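Local coordinates for protein putative dehydrogenase (Amycolatopsis orientalis, PDB 5A9T) that reduces imines to amines with NADPH as the probable hydride donor, and binds the product-type amine methyltetrahydroisoquinoline, at residues G97-A102 against A167-T172; N183-A188 against E201-A206; G236-N241 against Y282-E287. One frame throughout, in Å; residues are numbered along the deposited sequence. Where two conformers were deposited one is given.

Contact 1: G97-A102 against A167-T172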
ATOM      1  N   GLY A  97      10.762  22.952  -4.356  1.00 27.13           N
ATOM      2  CA  GLY A  97       9.575  22.739  -3.414  1.00 28.42           C
ATOM      3  C   GLY A  97       8.355  22.204  -4.137  1.00 33.49           C
ATOM      4  O   GLY A  97       7.609  21.261  -3.585  1.00 32.52           O
ATOM      5  N   THR A  98       8.081  22.746  -5.318  1.00 27.46           N
ATOM      6  CA  THR A  98       6.912  22.453  -6.102  1.00 25.45           C
ATOM      7  C   THR A  98       7.099  22.329  -7.575  1.00 25.29           C
ATOM      8  O   THR A  98       8.135  22.798  -8.101  1.00 24.94           O
ATOM      9  CB  THR A  98       5.839  23.577  -5.959  1.00 34.32           C
ATOM     10  OG1 THR A  98       6.352  24.774  -6.566  1.00 30.14           O
ATOM     11  CG2 THR A  98       5.506  23.875  -4.482  1.00 32.20           C
ATOM     12  N   PRO A  99       6.176  21.811  -8.355  1.00 23.07           N
ATOM     13  CA  PRO A  99       6.358  21.765  -9.772  1.00 24.69           C
ATOM     14  C   PRO A  99       6.504  23.140 -10.412  1.00 27.93           C
ATOM     15  O   PRO A  99       7.374  23.348 -11.282  1.00 26.73           O
ATOM     16  CB  PRO A  99       5.117  21.027 -10.324  1.00 28.45           C
ATOM     17  CG  PRO A  99       4.731  20.182  -9.180  1.00 23.81           C
ATOM     18  CD  PRO A  99       4.994  20.944  -7.956  1.00 25.25           C
ATOM     19  N   LYS A 100       5.767  24.114  -9.958  1.00 24.58           N
ATOM     20  CA  LYS A 100       5.850  25.457 -10.552  1.00 28.63           C
ATOM     21  C   LYS A 100       7.248  26.011 -10.289  1.00 27.18           C
ATOM     22  O   LYS A 100       7.787  26.671 -11.245  1.00 29.90           O
ATOM     23  CB  LYS A 100       4.725  26.354  -9.914  1.00 32.27           C
ATOM     24  CG  LYS A 100       4.953  27.864  -9.819  1.00 36.75           C
ATOM     25  N   GLU A 101       7.851  25.775  -9.121  1.00 25.86           N
ATOM     26  CA  GLU A 101       9.180  26.281  -8.751  1.00 26.41           C
ATOM     27  C   GLU A 101      10.235  25.608  -9.616  1.00 27.18           C
ATOM     28  O   GLU A 101      11.112  26.261 -10.213  1.00 24.56           O
ATOM     29  CB  GLU A 101       9.504  25.994  -7.311  1.00 30.18           C
ATOM     30  CG  GLU A 101       8.799  26.841  -6.257  1.00 41.26           C
ATOM     31  CD  GLU A 101       9.338  26.539  -4.868  1.00 43.88           C
ATOM     32  OE1 GLU A 101      10.161  25.610  -4.656  1.00 58.36           O
ATOM     33  OE2 GLU A 101       8.955  27.198  -3.942  1.00 47.51           O
ATOM     34  N   ALA A 102      10.104  24.343  -9.845  1.00 22.55           N
ATOM     35  CA  ALA A 102      10.969  23.668 -10.879  1.00 23.78           C
ATOM     36  C   ALA A 102      10.904  24.301 -12.225  1.00 27.84           C
ATOM     37  O   ALA A 102      11.975  24.492 -12.840  1.00 21.97           O
ATOM     38  CB  ALA A 102      10.649  22.152 -10.987  1.00 23.96           C
ATOM     39  N   ALA A 167       9.468  15.440 -11.737  1.00 18.15           N
ATOM     40  CA  ALA A 167      10.016  14.737 -10.575  1.00 16.33           C
ATOM     41  C   ALA A 167       9.443  15.151  -9.309  1.00 16.51           C
ATOM     42  O   ALA A 167       9.102  14.219  -8.484  1.00 15.84           O
ATOM     43  CB  ALA A 167      11.573  14.952 -10.559  1.00 18.05           C
ATOM     44  N   VAL A 168       9.220  16.423  -9.021  1.00 15.82           N
ATOM     45  CA  VAL A 168       8.601  16.894  -7.747  0.50 16.72           C
ATOM     46  C   VAL A 168       7.177  16.357  -7.737  1.00 15.32           C
ATOM     47  O   VAL A 168       6.691  15.978  -6.673  1.00 15.82           O
ATOM     48  CB  VAL A 168       8.524  18.445  -7.533  0.50 18.99           C
ATOM     49  CG1 VAL A 168       7.840  18.798  -6.185  0.50 18.24           C
ATOM     50  CG2 VAL A 168       9.900  19.042  -7.478  0.50 21.32           C
ATOM     51  N   LEU A 169       6.505  16.362  -8.881  1.00 14.40           N
ATOM     52  CA  LEU A 169       5.097  15.923  -8.879  1.00 13.89           C
ATOM     53  C   LEU A 169       5.084  14.408  -8.539  1.00 15.16           C
ATOM     54  O   LEU A 169       4.199  13.984  -7.749  1.00 14.68           O
ATOM     55  CB  LEU A 169       4.475  16.189 -10.195  1.00 15.69           C
ATOM     56  CG  LEU A 169       3.015  15.812 -10.383  1.00 16.47           C
ATOM     57  CD1 LEU A 169       2.148  16.518  -9.373  1.00 17.84           C
ATOM     58  CD2 LEU A 169       2.571  16.104 -11.794  1.00 19.56           C
ATOM     59  N   TYR A 170       5.948  13.596  -9.152  1.00 14.95           N
ATOM     60  CA  TYR A 170       5.987  12.183  -8.798  1.00 13.63           C
ATOM     61  C   TYR A 170       6.282  11.967  -7.377  1.00 13.63           C
ATOM     62  O   TYR A 170       5.708  11.100  -6.667  1.00 13.40           O
ATOM     63  CB  TYR A 170       7.031  11.440  -9.663  1.00 15.42           C
ATOM     64  CG  TYR A 170       6.523  10.690 -10.882  1.00 16.16           C
ATOM     65  CD1 TYR A 170       6.123  11.331 -12.019  1.00 19.04           C
ATOM     66  CD2 TYR A 170       6.457   9.327 -10.800  1.00 20.11           C
ATOM     67  CE1 TYR A 170       5.695  10.479 -13.157  1.00 19.30           C
ATOM     68  CE2 TYR A 170       6.035   8.556 -11.847  1.00 21.60           C
ATOM     69  CZ  TYR A 170       5.711   9.153 -12.969  1.00 18.58           C
ATOM     70  OH  TYR A 170       5.241   8.128 -13.923  1.00 24.55           O
ATOM     71  N   ASN A 171       7.268  12.694  -6.809  1.00 14.16           N
ATOM     72  CA  ASN A 171       7.612  12.582  -5.403  1.00 14.81           C
ATOM     73  C   ASN A 171       6.366  12.862  -4.528  1.00 13.63           C
ATOM     74  O   ASN A 171       6.073  12.095  -3.634  1.00 14.52           O
ATOM     75  CB  ASN A 171       8.739  13.512  -5.023  1.00 16.09           C
ATOM     76  CG  ASN A 171       9.276  13.229  -3.650  1.00 18.48           C
ATOM     77  OD1 ASN A 171       9.281  12.153  -3.120  1.00 19.76           O
ATOM     78  ND2 ASN A 171       9.702  14.242  -3.042  1.00 26.72           N
ATOM     79  N   THR A 172       5.689  13.953  -4.836  1.00 13.78           N
ATOM     80  CA  THR A 172       4.504  14.322  -4.131  1.00 15.59           C
ATOM     81  C   THR A 172       3.465  13.210  -4.208  1.00 13.89           C
ATOM     82  O   THR A 172       2.878  12.844  -3.145  1.00 13.66           O
ATOM     83  CB  THR A 172       3.931  15.626  -4.690  1.00 18.64           C
ATOM     84  OG1 THR A 172       4.970  16.652  -4.585  1.00 19.33           O
ATOM     85  CG2 THR A 172       2.717  16.072  -3.848  1.00 18.45           C
TER

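Contact 2: N183-A188 against E201-A206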
ATOM      1  N   ASN A 183      -0.991   4.261   6.822  1.00 13.29           N
ATOM      2  CA  ASN A 183      -2.129   4.335   7.745  1.00 12.98           C
ATOM      3  C   ASN A 183      -2.951   3.042   7.670  1.00 13.81           C
ATOM      4  O   ASN A 183      -3.479   2.583   8.679  1.00 13.98           O
ATOM      5  CB  ASN A 183      -2.941   5.608   7.488  1.00 14.44           C
ATOM      6  CG  ASN A 183      -2.207   6.871   7.866  1.00 14.79           C
ATOM      7  OD1 ASN A 183      -2.618   7.948   7.326  1.00 21.79           O
ATOM      8  ND2 ASN A 183      -1.202   6.781   8.564  1.00 13.28           N
ATOM      9  N   GLY A 184      -3.208   2.576   6.436  1.00 13.75           N
ATOM     10  CA  GLY A 184      -3.905   1.326   6.265  1.00 13.54           C
ATOM     11  C   GLY A 184      -3.214   0.183   6.933  1.00 12.50           C
ATOM     12  O   GLY A 184      -3.861  -0.613   7.646  1.00 13.41           O
ATOM     13  N   PHE A 185      -1.892   0.073   6.778  1.00 12.59           N
ATOM     14  CA  PHE A 185      -1.184  -0.961   7.497  1.00 12.22           C
ATOM     15  C   PHE A 185      -1.341  -0.838   9.008  1.00 12.58           C
ATOM     16  O   PHE A 185      -1.513  -1.843   9.693  1.00 13.19           O
ATOM     17  CB  PHE A 185       0.300  -1.018   7.099  1.00 13.56           C
ATOM     18  CG  PHE A 185       1.078  -1.895   7.992  1.00 13.13           C
ATOM     19  CD1 PHE A 185       1.084  -3.295   7.767  1.00 13.45           C
ATOM     20  CD2 PHE A 185       1.753  -1.424   9.091  1.00 15.06           C
ATOM     21  CE1 PHE A 185       1.713  -4.138   8.668  1.00 14.74           C
ATOM     22  CE2 PHE A 185       2.407  -2.280   9.953  1.00 15.89           C
ATOM     23  CZ  PHE A 185       2.343  -3.621   9.798  1.00 13.34           C
ATOM     24  N   LEU A 186      -1.199   0.377   9.524  1.00 12.51           N
ATOM     25  CA  LEU A 186      -1.254   0.558  10.977  1.00 13.52           C
ATOM     26  C   LEU A 186      -2.642   0.297  11.518  1.00 12.81           C
ATOM     27  O   LEU A 186      -2.778  -0.284  12.601  1.00 14.49           O
ATOM     28  CB  LEU A 186      -0.818   2.015  11.324  1.00 14.25           C
ATOM     29  CG  LEU A 186       0.650   2.243  11.072  1.00 15.15           C
ATOM     30  CD1 LEU A 186       0.966   3.726  11.230  1.00 15.69           C
ATOM     31  CD2 LEU A 186       1.622   1.426  11.891  1.00 15.69           C
ATOM     32  N   HIS A 187      -3.705   0.604  10.765  1.00 13.29           N
ATOM     33  CA  HIS A 187      -5.038   0.267  11.194  1.00 13.65           C
ATOM     34  C   HIS A 187      -5.233  -1.274  11.253  1.00 13.21           C
ATOM     35  O   HIS A 187      -5.794  -1.828  12.213  1.00 13.79           O
ATOM     36  CB  HIS A 187      -6.136   0.909  10.303  1.00 13.97           C
ATOM     37  CG  HIS A 187      -7.474   0.701  10.851  1.00 14.61           C
ATOM     38  ND1 HIS A 187      -8.388  -0.220  10.405  1.00 15.31           N
ATOM     39  CD2 HIS A 187      -8.010   1.296  11.944  1.00 16.86           C
ATOM     40  CE1 HIS A 187      -9.454  -0.173  11.201  1.00 17.14           C
ATOM     41  NE2 HIS A 187      -9.218   0.706  12.152  1.00 17.44           N
ATOM     42  N   ALA A 188      -4.732  -1.939  10.205  1.00 12.71           N
ATOM     43  CA  ALA A 188      -4.717  -3.375  10.153  1.00 12.77           C
ATOM     44  C   ALA A 188      -3.959  -3.998  11.326  1.00 12.92           C
ATOM     45  O   ALA A 188      -4.397  -4.982  11.939  1.00 12.50           O
ATOM     46  CB  ALA A 188      -4.139  -3.818   8.869  1.00 13.56           C
ATOM     47  N   GLU A 201       4.919 -10.024  13.356  1.00 14.71           N
ATOM     48  CA  GLU A 201       4.258 -11.264  12.873  1.00 16.71           C
ATOM     49  C   GLU A 201       3.333 -11.009  11.705  1.00 15.29           C
ATOM     50  O   GLU A 201       3.363 -11.658  10.628  1.00 15.99           O
ATOM     51  CB  GLU A 201       3.582 -12.012  14.000  1.00 19.32           C
ATOM     52  CG  GLU A 201       3.029 -13.335  13.587  1.00 24.56           C
ATOM     53  CD  GLU A 201       4.093 -14.372  13.203  1.00 29.17           C
ATOM     54  OE1 GLU A 201       5.306 -14.185  13.408  1.00 29.75           O
ATOM     55  OE2 GLU A 201       3.685 -15.399  12.565  1.00 34.07           O
ATOM     56  N   PHE A 202       2.536  -9.963  11.891  1.00 14.99           N
ATOM     57  CA  PHE A 202       1.446  -9.605  10.932  1.00 14.12           C
ATOM     58  C   PHE A 202       2.147  -9.266   9.570  1.00 14.50           C
ATOM     59  O   PHE A 202       1.625  -9.589   8.473  1.00 14.76           O
ATOM     60  CB  PHE A 202       0.651  -8.446  11.408  1.00 14.48           C
ATOM     61  CG  PHE A 202      -0.434  -7.980  10.501  1.00 14.39           C
ATOM     62  CD1 PHE A 202      -1.401  -8.869  10.005  1.00 14.40           C
ATOM     63  CD2 PHE A 202      -0.506  -6.677  10.101  1.00 13.86           C
ATOM     64  CE1 PHE A 202      -2.408  -8.398   9.174  1.00 14.60           C
ATOM     65  CE2 PHE A 202      -1.535  -6.229   9.254  1.00 13.35           C
ATOM     66  CZ  PHE A 202      -2.454  -7.112   8.791  1.00 14.44           C
ATOM     67  N   THR A 203       3.311  -8.624   9.586  1.00 14.73           N
ATOM     68  CA  THR A 203       3.958  -8.305   8.281  1.00 15.82           C
ATOM     69  C   THR A 203       4.285  -9.437   7.340  1.00 15.90           C
ATOM     70  O   THR A 203       4.371  -9.326   6.136  1.00 15.50           O
ATOM     71  CB  THR A 203       5.283  -7.505   8.428  1.00 18.99           C
ATOM     72  OG1 THR A 203       6.286  -8.441   8.993  1.00 22.05           O
ATOM     73  CG2 THR A 203       5.101  -6.331   9.236  1.00 18.36           C
ATOM     74  N   LYS A 204       4.491 -10.636   7.923  1.00 15.34           N
ATOM     75  CA  LYS A 204       4.703 -11.870   7.085  1.00 18.60           C
ATOM     76  C   LYS A 204       3.591 -12.089   6.090  1.00 20.59           C
ATOM     77  O   LYS A 204       3.839 -12.348   4.905  1.00 25.53           O
ATOM     78  CB  LYS A 204       4.850 -13.093   8.004  1.00 18.44           C
ATOM     79  CG  LYS A 204       6.079 -12.978   8.898  1.00 20.61           C
ATOM     80  CD  LYS A 204       6.158 -14.172   9.868  1.00 24.40           C
ATOM     81  CE  LYS A 204       7.367 -14.060  10.715  1.00 29.32           C
ATOM     82  NZ  LYS A 204       7.381 -15.246  11.574  1.00 32.55           N
ATOM     83  N   LEU A 205       2.350 -11.925   6.506  1.00 15.35           N
ATOM     84  CA  LEU A 205       1.292 -12.030   5.567  1.00 15.30           C
ATOM     85  C   LEU A 205       0.946 -10.652   4.917  1.00 15.45           C
ATOM     86  O   LEU A 205       0.742 -10.577   3.720  1.00 15.55           O
ATOM     87  CB  LEU A 205       0.052 -12.629   6.199  1.00 16.97           C
ATOM     88  CG  LEU A 205       0.165 -14.141   6.385  1.00 20.69           C
ATOM     89  CD1 LEU A 205      -0.938 -14.600   7.274  1.00 24.59           C
ATOM     90  CD2 LEU A 205       0.034 -14.876   5.095  1.00 23.55           C
ATOM     91  N   ALA A 206       1.005  -9.575   5.649  1.00 13.48           N
ATOM     92  CA  ALA A 206       0.520  -8.304   5.132  1.00 14.34           C
ATOM     93  C   ALA A 206       1.489  -7.693   4.096  1.00 13.50           C
ATOM     94  O   ALA A 206       0.997  -7.095   3.129  1.00 15.12           O
ATOM     95  CB  ALA A 206       0.243  -7.329   6.274  1.00 14.34           C
TER

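Contact 3: G236-N241 against Y282-E287. With YLG ((1R)-1-methyl-1,2,3,4-tetrahydroisoquinoline), chain B.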
ATOM      1  N   GLY A 236     -18.387  -5.851  -9.913  1.00 28.76           N
ATOM      2  CA  GLY A 236     -18.374  -5.357  -8.519  1.00 27.37           C
ATOM      3  C   GLY A 236     -18.434  -3.866  -8.459  1.00 23.14           C
ATOM      4  O   GLY A 236     -17.637  -3.196  -9.109  1.00 25.72           O
ATOM      5  N   SER A 237     -19.402  -3.268  -7.748  1.00 20.27           N
ATOM      6  CA  SER A 237     -19.628  -1.903  -7.830  1.00 18.69           C
ATOM      7  C   SER A 237     -19.081  -1.149  -6.603  1.00 19.15           C
ATOM      8  O   SER A 237     -18.818  -1.717  -5.558  1.00 20.61           O
ATOM      9  CB  SER A 237     -21.132  -1.573  -7.861  1.00 22.07           C
ATOM     10  OG  SER A 237     -21.761  -1.892  -6.614  1.00 23.57           O
ATOM     11  N   LEU A 238     -18.948   0.153  -6.775  1.00 18.74           N
ATOM     12  CA  LEU A 238     -18.534   1.032  -5.747  1.00 18.05           C
ATOM     13  C   LEU A 238     -19.467   0.922  -4.565  1.00 21.63           C
ATOM     14  O   LEU A 238     -19.025   0.827  -3.417  1.00 21.38           O
ATOM     15  CB  LEU A 238     -18.404   2.431  -6.286  1.00 17.54           C
ATOM     16  CG  LEU A 238     -17.858   3.507  -5.340  1.00 20.00           C
ATOM     17  CD1 LEU A 238     -17.092   4.558  -6.111  1.00 20.32           C
ATOM     18  CD2 LEU A 238     -18.945   4.139  -4.491  1.00 21.56           C
ATOM     19  N   GLU A 239     -20.783   1.008  -4.825  1.00 19.14           N
ATOM     20  CA  GLU A 239     -21.658   0.892  -3.666  1.00 21.90           C
ATOM     21  C   GLU A 239     -21.552  -0.432  -2.930  1.00 21.01           C
ATOM     22  O   GLU A 239     -21.769  -0.504  -1.669  1.00 22.81           O
ATOM     23  CB  GLU A 239     -23.086   1.272  -4.131  1.00 27.57           C
ATOM     24  CG  GLU A 239     -23.754   0.212  -4.985  1.00 38.24           C
ATOM     25  CD  GLU A 239     -24.994   0.715  -5.794  1.00 46.31           C
ATOM     26  OE1 GLU A 239     -25.444   1.866  -5.601  1.00 47.72           O
ATOM     27  OE2 GLU A 239     -25.457  -0.050  -6.672  1.00 49.99           O
ATOM     28  N   MET A 240     -21.216  -1.593  -3.502  1.00 19.17           N
ATOM     29  CA  MET A 240     -20.998  -2.829  -2.812  1.00 20.04           C
ATOM     30  C   MET A 240     -19.878  -2.729  -1.769  1.00 21.59           C
ATOM     31  O   MET A 240     -19.893  -3.334  -0.750  1.00 21.81           O
ATOM     32  CB  MET A 240     -20.770  -4.000  -3.730  1.00 27.06           C
ATOM     33  CG  MET A 240     -22.040  -4.368  -4.507  1.00 29.25           C
ATOM     34  SD  MET A 240     -21.659  -5.400  -5.939  1.00 39.40           S
ATOM     35  CE  MET A 240     -20.868  -6.765  -5.148  1.00 38.34           C
ATOM     36  N   ASN A 241     -18.903  -1.931  -2.076  1.00 19.61           N
ATOM     37  CA  ASN A 241     -17.778  -1.629  -1.175  1.00 19.05           C
ATOM     38  C   ASN A 241     -18.153  -0.798  -0.000  1.00 20.04           C
ATOM     39  O   ASN A 241     -17.464  -0.927   1.046  1.00 20.26           O
ATOM     40  CB  ASN A 241     -16.613  -1.022  -1.991  1.00 17.87           C
ATOM     41  CG  ASN A 241     -15.958  -2.012  -2.893  1.00 18.20           C
ATOM     42  OD1 ASN A 241     -16.333  -2.084  -4.117  1.00 23.48           O
ATOM     43  ND2 ASN A 241     -15.136  -2.798  -2.403  1.00 14.99           N
ATOM     44  N   TYR A 282     -15.214   0.520  -8.186  1.00 17.14           N
ATOM     45  CA  TYR A 282     -14.605   1.220  -7.054  1.00 16.79           C
ATOM     46  C   TYR A 282     -13.746   2.354  -7.543  1.00 16.07           C
ATOM     47  O   TYR A 282     -13.695   3.437  -7.014  1.00 15.73           O
ATOM     48  CB  TYR A 282     -13.761   0.213  -6.267  1.00 16.99           C
ATOM     49  CG  TYR A 282     -13.144   0.888  -5.057  1.00 15.65           C
ATOM     50  CD1 TYR A 282     -11.942   1.577  -5.113  1.00 16.09           C
ATOM     51  CD2 TYR A 282     -13.769   0.797  -3.817  1.00 16.38           C
ATOM     52  CE1 TYR A 282     -11.433   2.250  -4.036  1.00 15.13           C
ATOM     53  CE2 TYR A 282     -13.255   1.425  -2.735  1.00 16.95           C
ATOM     54  CZ  TYR A 282     -12.114   2.223  -2.829  1.00 16.70           C
ATOM     55  OH  TYR A 282     -11.636   2.838  -1.695  1.00 16.50           O
ATOM     56  N   TYR A 283     -12.971   2.070  -8.604  1.00 16.88           N
ATOM     57  CA  TYR A 283     -11.894   2.951  -9.101  1.00 16.01           C
ATOM     58  C   TYR A 283     -12.398   4.249  -9.665  1.00 15.80           C
ATOM     59  O   TYR A 283     -11.666   5.205  -9.747  1.00 16.23           O
ATOM     60  CB  TYR A 283     -11.030   2.164 -10.116  1.00 16.30           C
ATOM     61  CG  TYR A 283     -10.618   0.859  -9.562  1.00 17.50           C
ATOM     62  CD1 TYR A 283      -9.640   0.763  -8.553  1.00 18.48           C
ATOM     63  CD2 TYR A 283     -11.286  -0.325  -9.889  1.00 19.91           C
ATOM     64  CE1 TYR A 283      -9.365  -0.444  -7.946  1.00 20.62           C
ATOM     65  CE2 TYR A 283     -10.977  -1.538  -9.255  1.00 19.52           C
ATOM     66  CZ  TYR A 283     -10.041  -1.579  -8.298  1.00 18.76           C
ATOM     67  OH  TYR A 283      -9.714  -2.749  -7.697  1.00 23.89           O
ATOM     68  N   SER A 284     -13.734   4.325  -9.974  1.00 14.81           N
ATOM     69  CA  SER A 284     -14.346   5.547 -10.385  1.00 15.83           C
ATOM     70  C   SER A 284     -14.279   6.703  -9.360  1.00 14.82           C
ATOM     71  O   SER A 284     -14.385   7.856  -9.754  1.00 17.17           O
ATOM     72  CB  SER A 284     -15.792   5.334 -10.773  1.00 17.44           C
ATOM     73  OG  SER A 284     -16.590   5.059  -9.637  1.00 17.52           O
ATOM     74  N   VAL A 285     -13.983   6.330  -8.117  1.00 16.82           N
ATOM     75  CA  VAL A 285     -13.786   7.359  -7.037  1.00 18.57           C
ATOM     76  C   VAL A 285     -12.728   8.346  -7.411  1.00 17.82           C
ATOM     77  O   VAL A 285     -12.797   9.510  -7.059  1.00 19.34           O
ATOM     78  CB  VAL A 285     -13.556   6.660  -5.707  1.00 19.42           C
ATOM     79  CG1 VAL A 285     -12.165   6.070  -5.622  1.00 18.27           C
ATOM     80  CG2 VAL A 285     -13.772   7.625  -4.572  1.00 22.91           C
ATOM     81  N   ILE A 286     -11.747   7.935  -8.274  1.00 15.35           N
ATOM     82  CA  ILE A 286     -10.755   8.842  -8.705  1.00 15.77           C
ATOM     83  C   ILE A 286     -11.306  10.080  -9.448  1.00 16.03           C
ATOM     84  O   ILE A 286     -10.701  11.182  -9.461  1.00 17.07           O
ATOM     85  CB  ILE A 286      -9.648   8.173  -9.564  1.00 15.86           C
ATOM     86  CG1 ILE A 286      -8.347   9.058  -9.693  1.00 15.89           C
ATOM     87  CG2 ILE A 286     -10.191   7.805 -10.961  1.00 16.29           C
ATOM     88  CD1 ILE A 286      -7.261   8.306 -10.468  1.00 15.08           C
ATOM     89  N   GLU A 287     -12.476   9.936 -10.100  1.00 15.75           N
ATOM     90  CA  GLU A 287     -13.004  11.101 -10.855  1.00 18.13           C
ATOM     91  C   GLU A 287     -13.434  12.286 -10.065  1.00 20.26           C
ATOM     92  O   GLU A 287     -13.288  13.402 -10.593  1.00 28.26           O
ATOM     93  CB  GLU A 287     -14.199  10.600 -11.651  1.00 22.06           C
ATOM     94  CG  GLU A 287     -13.820   9.691 -12.752  1.00 22.28           C
ATOM     95  CD  GLU A 287     -12.973  10.353 -13.823  1.00 27.29           C
ATOM     96  OE1 GLU A 287     -13.326  11.510 -14.247  1.00 31.53           O
ATOM     97  OE2 GLU A 287     -11.987   9.730 -14.227  1.00 28.13           O
TER
HETATM   98  C4  YLG B1291     -11.546  -4.706  -1.239  1.00 38.18           C
HETATM   99  C14 YLG B1291     -11.292  -3.664  -2.128  1.00 29.23           C
HETATM  100  C5  YLG B1291     -11.706  -3.626  -3.491  1.00 27.63           C
HETATM  101  C6  YLG B1291     -11.436  -2.618  -4.378  1.00 29.25           C
HETATM  102  C11 YLG B1291     -10.720  -1.591  -3.818  1.00 24.72           C
HETATM  103  C8  YLG B1291     -11.615  -5.491  -5.167  1.00 40.22           C
HETATM  104  C10 YLG B1291     -12.460  -4.728  -4.103  1.00 40.93           C
HETATM  105  C12 YLG B1291     -10.285  -1.588  -2.468  1.00 23.81           C
HETATM  106  C13 YLG B1291     -10.575  -2.605  -1.570  1.00 24.69           C
HETATM  107  N2  YLG B1291     -12.930  -5.630  -3.048  1.00 38.60           N
HETATM  108  C3  YLG B1291     -12.094  -6.015  -1.937  1.00 39.26           C
HETATM  109  O   HOH W   1     -15.135  -2.408  -8.120  1.00 25.00           O

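Contact 1: G97-A102 against A167-T172
With CG1 anti to the backbone N (chi1 179°), Val168 turns that methyl to Gly97, Thr98 and Pro99. A second conformer of Val168 exists, so these methyl contacts hold for one of the two. CG1 lies 3.6 Å from Gly97 O and 3.8 Å from Thr98 CA. It also touches the Pro99 ring, where CD is 4.0 Å from Val168 CG1. Pro99 CG rests 4.1 Å from CB of the neighbouring Leu169. The side chains of Pro99 and Leu169 cross at about a right angle. No hydrogen bond joins the two segments, so the fit rests on van der Waals packing, with the Gly97 carbonyl among the atoms touched.

Each side is held by its own polar bonds. Thr98 is the N-cap of helix 99-111. Its chi1 of 67° turns OG1 back to accept from Glu101 N at 3.1 Å. Glu101 also reaches back, with OE1 2.7 Å from Gly97 N. Together these bonds hold the turn that presents Gly97 O and Pro99. On the other helix, Val168 O accepts from two donors of Thr172. Thr172 OG1 lies 2.8 Å from Val168 O and approaches from the face opposite to Thr172 N.

From helix 238-255 of the second subunit, His247 bonds to Gly97 O and Thr251 packs on Thr98 and Pro99. Ala195 of that subunit packs on Leu169. The contact is a domain junction. Strand 115-121 touches both segments, its Asp118 meeting Ala102 and Val168. Helix 99-111 follows strand 90-93 of the Rossmann-type domain, and helix 166-193 leaves that domain for the C-terminal one.

Contact 2: N183-A188 against E201-A206
Phe202 O takes Ala206 N at 2.9 Å, with Leu205 N adding only a weak bond at 3.1 Å. This turn sets Ala206 CB over one face of the Phe202 ring, 3.6 Å above its plane and toward the rim. Phe202 and Ala206 both meet helix 166-193. Phe202 CG is anti to the backbone N (chi1 178°), which sends the ring across to Phe185 and Ala188. Ala188 CB touches Phe202 CE2 at 3.6 Å. The two phenyl rings are nearly parallel, with planes 26° apart, but they are slid so far that they barely overlap. Phe185 CE1 is 3.7 Å from Phe202 CD2.

The contact lies in the all-helical C-terminal domain, where the long helix 166-193 turns back into helix 199-228. The two short segments run closer to antiparallel than parallel, at 125°, with axes 11.4 Å apart.

Phe185 also reaches Thr203, the residue after Phe202, its CZ 3.9 Å from Thr203 CG2. Ala206 CB sits at the edge of the Phe185 ring. Thr203 OG1 bonds back to Ala200 O. On the second subunit, Tyr170 meets the Phe202 ring at a steep angle, and Ile219 packs on Phe185.

Contact 3: G236-N241 against Y282-E287
Tyr282 and Asn241 meet beside the bound (1R)-1-methyl-1,2,3,4-tetrahydroisoquinoline. Tyr282 CG is anti to the backbone N (chi1 -178°), which brings a ring edge to Asn241 and a face to the ligand. The ligand's C11 lies over the centre of that face, 3.6 Å above the ring plane. Asn241 CG is 3.7 Å from Tyr282 CD2. The amide and ring planes are 78° apart. Tyr283 OH is 3.7 Å from C6 of the ligand.

Behind this first shell, Leu238 CD1 backs the tyrosine's main chain, 3.7 Å from Tyr282 O. It also touches Val285 and Ser284, whose OG bonds to Ser281 O. A water accepts from Tyr282 N at 2.9 Å and donates to Gly236 O at 2.8 Å. Ser237 caps helix 238-255, its OG accepting from Met240 N at 3.2 Å. Ser237 N gives a weak hydrogen bond to Met240 SD; the two residues form a capping box on the turn bearing Asn241.

The pocket lies between subunits. The Asn183 amide of the second subunit probably bonds to Tyr282 OH, and Met182 of that subunit packs on both tyrosines. Within the chain, Leu269 of helix 260-274 packs on Asn241 and Tyr282, and helix 199-228 on Tyr283.

From the N terminus, the chain first builds the Rossmann-type domain. Contact 1 closes a loop of 64 residues there, from the start of helix 99-111 to the start of helix 166-193. That helix then carries the chain into the C-terminal domain. At its far part, contact 2 closes a short loop of 12 residues with helix 199-228. Contact 3 closes a loop of 40 residues, tying the start of helix 238-255 to the 3-10 segment near the C terminus. The three run in series; none nests or crosses. Contacts 1 and 2 share helix 166-193, with centres 30 Å apart. All three also touch the second subunit.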